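Local coordinates for protein glutathione S-transferase (Pseudomonas protegens, PDB 4IKH) that binds glutathione and, as a member of the glutathione S-transferase superfamily, probably catalyses conjugation of glutathione, through its sulfur, to electrophilic substrates, at residues A[199-202]-A[203-206]; A[215-218]-A[219-223]. All blocks are in the same frame, centred on the assembly; numbering follows the deposited sequence.

In the fold
Both contacts are local and lie in the all-helical C-terminal domain, following one another along the chain; their centres are 18 Å apart and their nearest atoms about 10 Å. Interaction 1 is a turn in the loop between helix 183-196 and helix 211-220, interaction 2 the end of the latter helix. In 199-206 Ala201, Gly202 and Val205 are buried and Glu203 exposed; in 215-223 Val216 and Phe220 are buried, Ala218 and Ala222 exposed. Each leans on helix 183-196. In 199-206 one helix-like backbone bond, a water and apolar side chains do the work. In 215-223 three successive helical bonds are accompanied by two neighbouring cationic side chains. Tyr199 brings interaction 1 to a glutathione pocket.

Interaction 1: residues A[199-202]-A[203-206]; sequences YEAG and ELVG
Ala201 and Val205 are joined by a backbone hydrogen bond in a tight turn of the loop that links helix 183-196 to helix 211-220 in the C-terminal domain. Val205 N donates to Ala201 O over 3.0 Å with an N-H...O angle of 166°. Such an i to i+4 bond closes one helix-like turn, and a type I beta turn from Glu203 to Gly206 overlaps it, with Gly206 N bonded to Glu203 O at 2.8 Å. A water bridges the start of the turn: it donates to Glu200 O and accepts from Leu204 N at 3.0 Å, tying the chain just before the turn to the turn itself. Side chains gather round the Ala201 carbonyl. Leu204 CB lies 3.3 Å from Ala201 O. Val205 CG2 faces both carbonyl oxygens, 3.4 Å from Ala201 O and 3.6 Å from Gly202 O, while CG1 stands anti to the carbonyl carbon of its own residue (chi1 -56°). On the apolar side, Ala201 CB meets Leu204 CB at 4.1 Å. Tyr199, just ahead of the turn, touches a bound glutathione and packs on Trp191. Ala201 and Val205 both rest on Leu195 of helix 183-196, while Leu204 and Val205 reach helix 150-170 through Leu152, Val156, Ala159 and Leu163.

Interaction 2: residues A[215-218]-A[219-223]; sequences RVLA and KFVAR
Arg215 and Lys219, one turn apart, belong to the last turns of alpha-helix 211-220 in the GST C-terminal domain. The backbone bonds are of the i to i+4 kind: Lys219 N to Arg215 O at 3.1 Å, Phe220 N to Val216 O at 2.8 Å, and Val221 N to Leu217 O at 3.1 Å, the last the straightest with an N-H...O angle of 167°. A type I turn from Phe220 to Arg223 then leads out, and Arg223 takes the N-cap position of helix 224-229. Among the apolar contacts, Leu217 CD1 and Val221 CG1 meet at 4.2 Å. Phe220, its CG anti to the backbone N (chi1 -176°), directs its ring away from the preceding turn to pack against Pro190 and Tyr181, while Val216 and Leu217 lean on Phe189 of helix 183-196. The charged ends have partners outside the two segments: Arg215 NH1 bonds to Arg173 O and NH2 forms a salt bridge with Glu212, while Lys219 NZ bonds to Glu174 O and makes a cation-pi contact with Trp175. These partners probably offset the nearness of two positive charges. Arg215 and Lys219 run side by side, each bent at chi3, and Val216 CG2 sits 3.6 Å above one face of the guanidinium, offset toward its rim. Lys219 NZ lies at the guanidinium edge, near its plane, 4.0 Å from Arg215 NH1.

Interaction 1: residues A[199-202]-A[203-206]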
ATOM      1  N   TYR A 199      16.896  12.830   1.882  1.00 46.96           N
ATOM      2  CA  TYR A 199      16.080  13.770   1.118  1.00 42.06           C
ATOM      3  C   TYR A 199      16.255  15.221   1.573  1.00 43.72           C
ATOM      4  O   TYR A 199      15.818  16.147   0.879  1.00 38.15           O
ATOM      5  CB  TYR A 199      14.607  13.378   1.200  1.00 38.30           C
ATOM      6  CG  TYR A 199      14.222  12.206   0.329  1.00 39.69           C
ATOM      7  CD1 TYR A 199      15.160  11.571  -0.477  1.00 42.26           C
ATOM      8  CD2 TYR A 199      12.909  11.746   0.293  1.00 37.24           C
ATOM      9  CE1 TYR A 199      14.807  10.508  -1.280  1.00 42.18           C
ATOM     10  CE2 TYR A 199      12.546  10.681  -0.513  1.00 40.26           C
ATOM     11  CZ  TYR A 199      13.497  10.067  -1.299  1.00 42.45           C
ATOM     12  OH  TYR A 199      13.138   9.003  -2.110  1.00 37.83           O
ATOM     13  N   GLU A 200      16.876  15.415   2.737  1.00 51.51           N
ATOM     14  CA  GLU A 200      17.165  16.754   3.258  1.00 52.60           C
ATOM     15  C   GLU A 200      15.925  17.644   3.414  1.00 47.16           C
ATOM     16  O   GLU A 200      16.006  18.866   3.268  1.00 50.35           O
ATOM     17  CB  GLU A 200      18.214  17.455   2.379  1.00 62.35           C
ATOM     18  CG  GLU A 200      19.563  16.739   2.317  1.00 69.17           C
ATOM     19  CD  GLU A 200      20.556  17.423   1.389  1.00 73.68           C
ATOM     20  OE1 GLU A 200      20.138  17.938   0.328  1.00 68.93           O
ATOM     21  OE2 GLU A 200      21.759  17.447   1.722  1.00 79.89           O
ATOM     22  N   ALA A 201      14.790  17.033   3.740  1.00 42.47           N
ATOM     23  CA  ALA A 201      13.519  17.752   3.795  1.00 37.62           C
ATOM     24  C   ALA A 201      13.034  17.981   5.223  1.00 35.41           C
ATOM     25  O   ALA A 201      11.861  18.316   5.440  1.00 37.25           O
ATOM     26  CB  ALA A 201      12.461  16.995   2.998  1.00 35.53           C
ATOM     27  N   GLY A 202      13.921  17.794   6.196  1.00 42.33           N
ATOM     28  CA  GLY A 202      13.543  17.917   7.593  1.00 42.76           C
ATOM     29  C   GLY A 202      13.000  19.293   7.932  1.00 42.56           C
ATOM     30  O   GLY A 202      11.947  19.422   8.565  1.00 45.19           O
ATOM     31  N   GLU A 203      13.716  20.324   7.498  1.00 40.31           N
ATOM     32  CA  GLU A 203      13.286  21.694   7.746  1.00 44.59           C
ATOM     33  C   GLU A 203      12.051  21.995   6.903  1.00 42.51           C
ATOM     34  O   GLU A 203      11.083  22.577   7.397  1.00 43.73           O
ATOM     35  CB  GLU A 203      14.408  22.674   7.410  1.00 50.55           C
ATOM     36  CG  GLU A 203      15.808  22.181   7.725  1.00 56.52           C
ATOM     37  CD  GLU A 203      16.191  22.402   9.160  1.00 76.85           C
ATOM     38  OE1 GLU A 203      15.311  22.792   9.957  1.00 84.37           O
ATOM     39  OE2 GLU A 203      17.378  22.197   9.496  1.00 86.59           O
ATOM     40  N   LEU A 204      12.099  21.565   5.641  1.00 39.88           N
ATOM     41  CA  LEU A 204      11.014  21.734   4.670  1.00 40.46           C
ATOM     42  C   LEU A 204       9.639  21.331   5.213  1.00 39.51           C
ATOM     43  O   LEU A 204       8.671  22.084   5.081  1.00 39.37           O
ATOM     44  CB  LEU A 204      11.324  20.912   3.409  1.00 41.93           C
ATOM     45  CG  LEU A 204      10.745  21.329   2.057  1.00 45.64           C
ATOM     46  CD1 LEU A 204      11.056  22.781   1.747  1.00 45.24           C
ATOM     47  CD2 LEU A 204      11.299  20.438   0.948  1.00 44.90           C
ATOM     48  N   VAL A 205       9.544  20.139   5.799  1.00 32.36           N
ATOM     49  CA  VAL A 205       8.278  19.689   6.381  1.00 33.07           C
ATOM     50  C   VAL A 205       8.130  20.110   7.849  1.00 38.17           C
ATOM     51  O   VAL A 205       7.109  19.817   8.475  1.00 38.44           O
ATOM     52  CB  VAL A 205       8.120  18.160   6.327  1.00 35.31           C
ATOM     53  CG1 VAL A 205       8.260  17.624   4.872  1.00 37.78           C
ATOM     54  CG2 VAL A 205       9.123  17.501   7.278  1.00 35.69           C
ATOM     55  N   GLY A 206       9.139  20.786   8.392  1.00 39.19           N
ATOM     56  CA  GLY A 206       9.107  21.186   9.792  1.00 42.30           C
ATOM     57  C   GLY A 206       9.001  19.992  10.727  1.00 39.19           C
ATOM     58  O   GLY A 206       8.040  19.872  11.493  1.00 39.27           O
TER
HETATM   59  O   HOH W   1      14.835  20.835   4.641  1.00 51.06           O

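Interaction 2: residues A[215-218]-A[219-223]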
ATOM      1  N   ARG A 215      10.246  11.258  18.618  1.00 42.75           N
ATOM      2  CA  ARG A 215      10.477  10.380  19.762  1.00 43.97           C
ATOM      3  C   ARG A 215      10.584   8.914  19.332  1.00 47.27           C
ATOM      4  O   ARG A 215      11.570   8.240  19.649  1.00 45.84           O
ATOM      5  CB  ARG A 215       9.381  10.539  20.822  1.00 44.54           C
ATOM      6  CG  ARG A 215       9.440   9.475  21.917  1.00 48.40           C
ATOM      7  CD  ARG A 215       8.326   9.627  22.957  1.00 53.28           C
ATOM      8  NE  ARG A 215       6.999   9.731  22.341  1.00 53.89           N
ATOM      9  CZ  ARG A 215       6.195   8.697  22.107  1.00 49.78           C
ATOM     10  NH1 ARG A 215       6.576   7.465  22.439  1.00 41.15           N
ATOM     11  NH2 ARG A 215       5.003   8.891  21.545  1.00 41.57           N
ATOM     12  N   VAL A 216       9.583   8.426  18.596  1.00 38.72           N
ATOM     13  CA  VAL A 216       9.541   7.013  18.253  1.00 40.77           C
ATOM     14  C   VAL A 216      10.634   6.664  17.232  1.00 37.19           C
ATOM     15  O   VAL A 216      11.232   5.593  17.296  1.00 50.72           O
ATOM     16  CB  VAL A 216       8.140   6.591  17.750  1.00 46.86           C
ATOM     17  CG1 VAL A 216       8.083   5.085  17.511  1.00 46.39           C
ATOM     18  CG2 VAL A 216       7.075   7.004  18.765  1.00 39.81           C
ATOM     19  N   LEU A 217      10.906   7.584  16.314  1.00 36.69           N
ATOM     20  CA  LEU A 217      12.016   7.433  15.372  1.00 36.32           C
ATOM     21  C   LEU A 217      13.338   7.280  16.118  1.00 49.02           C
ATOM     22  O   LEU A 217      14.150   6.413  15.776  1.00 47.03           O
ATOM     23  CB  LEU A 217      12.107   8.643  14.445  1.00 47.94           C
ATOM     24  CG  LEU A 217      13.295   8.627  13.472  1.00 47.89           C
ATOM     25  CD1 LEU A 217      13.097   7.549  12.411  1.00 44.40           C
ATOM     26  CD2 LEU A 217      13.491   9.974  12.808  1.00 43.36           C
ATOM     27  N   ALA A 218      13.550   8.120  17.137  1.00 44.64           N
ATOM     28  CA  ALA A 218      14.765   8.033  17.929  1.00 44.90           C
ATOM     29  C   ALA A 218      14.872   6.646  18.555  1.00 46.81           C
ATOM     30  O   ALA A 218      15.950   6.048  18.574  1.00 46.90           O
ATOM     31  CB  ALA A 218      14.805   9.130  19.012  1.00 52.14           C
ATOM     32  N   LYS A 219      13.752   6.128  19.052  1.00 41.60           N
ATOM     33  CA  LYS A 219      13.749   4.816  19.696  1.00 47.18           C
ATOM     34  C   LYS A 219      14.011   3.703  18.690  1.00 47.96           C
ATOM     35  O   LYS A 219      14.654   2.699  19.008  1.00 49.72           O
ATOM     36  CB  LYS A 219      12.412   4.571  20.390  1.00 49.01           C
ATOM     37  CG  LYS A 219      12.480   4.522  21.883  1.00 59.98           C
ATOM     38  CD  LYS A 219      11.113   4.768  22.478  1.00 61.14           C
ATOM     39  CE  LYS A 219      10.127   3.710  22.073  1.00 55.59           C
ATOM     40  NZ  LYS A 219       8.768   4.115  22.520  1.00 56.60           N
ATOM     41  N   PHE A 220      13.498   3.893  17.478  1.00 43.36           N
ATOM     42  CA  PHE A 220      13.647   2.937  16.387  1.00 40.27           C
ATOM     43  C   PHE A 220      15.108   2.717  15.979  1.00 42.76           C
ATOM     44  O   PHE A 220      15.576   1.579  15.911  1.00 43.70           O
ATOM     45  CB  PHE A 220      12.836   3.433  15.185  1.00 41.47           C
ATOM     46  CG  PHE A 220      12.821   2.492  14.019  1.00 45.64           C
ATOM     47  CD1 PHE A 220      12.110   1.300  14.079  1.00 47.77           C
ATOM     48  CD2 PHE A 220      13.481   2.817  12.841  1.00 47.16           C
ATOM     49  CE1 PHE A 220      12.079   0.432  12.978  1.00 47.31           C
ATOM     50  CE2 PHE A 220      13.456   1.959  11.747  1.00 35.58           C
ATOM     51  CZ  PHE A 220      12.755   0.762  11.823  1.00 37.99           C
ATOM     52  N   VAL A 221      15.818   3.805  15.695  1.00 43.98           N
ATOM     53  CA  VAL A 221      17.200   3.714  15.230  1.00 50.79           C
ATOM     54  C   VAL A 221      18.193   3.355  16.338  1.00 53.79           C
ATOM     55  O   VAL A 221      19.380   3.181  16.072  1.00 52.99           O
ATOM     56  CB  VAL A 221      17.666   5.024  14.571  1.00 51.57           C
ATOM     57  CG1 VAL A 221      16.634   5.513  13.578  1.00 45.14           C
ATOM     58  CG2 VAL A 221      17.940   6.096  15.631  1.00 52.11           C
ATOM     59  N   ALA A 222      17.721   3.255  17.577  1.00 57.24           N
ATOM     60  CA  ALA A 222      18.593   2.856  18.680  1.00 55.69           C
ATOM     61  C   ALA A 222      18.471   1.355  18.956  1.00 58.91           C
ATOM     62  O   ALA A 222      19.125   0.819  19.853  1.00 58.28           O
ATOM     63  CB  ALA A 222      18.291   3.664  19.938  1.00 56.85           C
ATOM     64  N   ARG A 223      17.615   0.683  18.191  1.00 55.25           N
ATOM     65  CA  ARG A 223      17.534  -0.774  18.233  1.00 59.84           C
ATOM     66  C   ARG A 223      18.677  -1.332  17.388  1.00 66.10           C
ATOM     67  O   ARG A 223      18.818  -0.974  16.218  1.00 62.73           O
ATOM     68  CB  ARG A 223      16.197  -1.271  17.669  1.00 56.19           C
ATOM     69  CG  ARG A 223      14.963  -0.756  18.399  1.00 56.50           C
ATOM     70  CD  ARG A 223      13.681  -1.301  17.778  1.00 51.81           C
ATOM     71  NE  ARG A 223      13.624  -2.759  17.817  1.00 51.94           N
ATOM     72  CZ  ARG A 223      13.104  -3.459  18.822  1.00 53.60           C
ATOM     73  NH1 ARG A 223      12.600  -2.834  19.878  1.00 57.77           N
ATOM     74  NH2 ARG A 223      13.090  -4.783  18.775  1.00 49.74           N
TER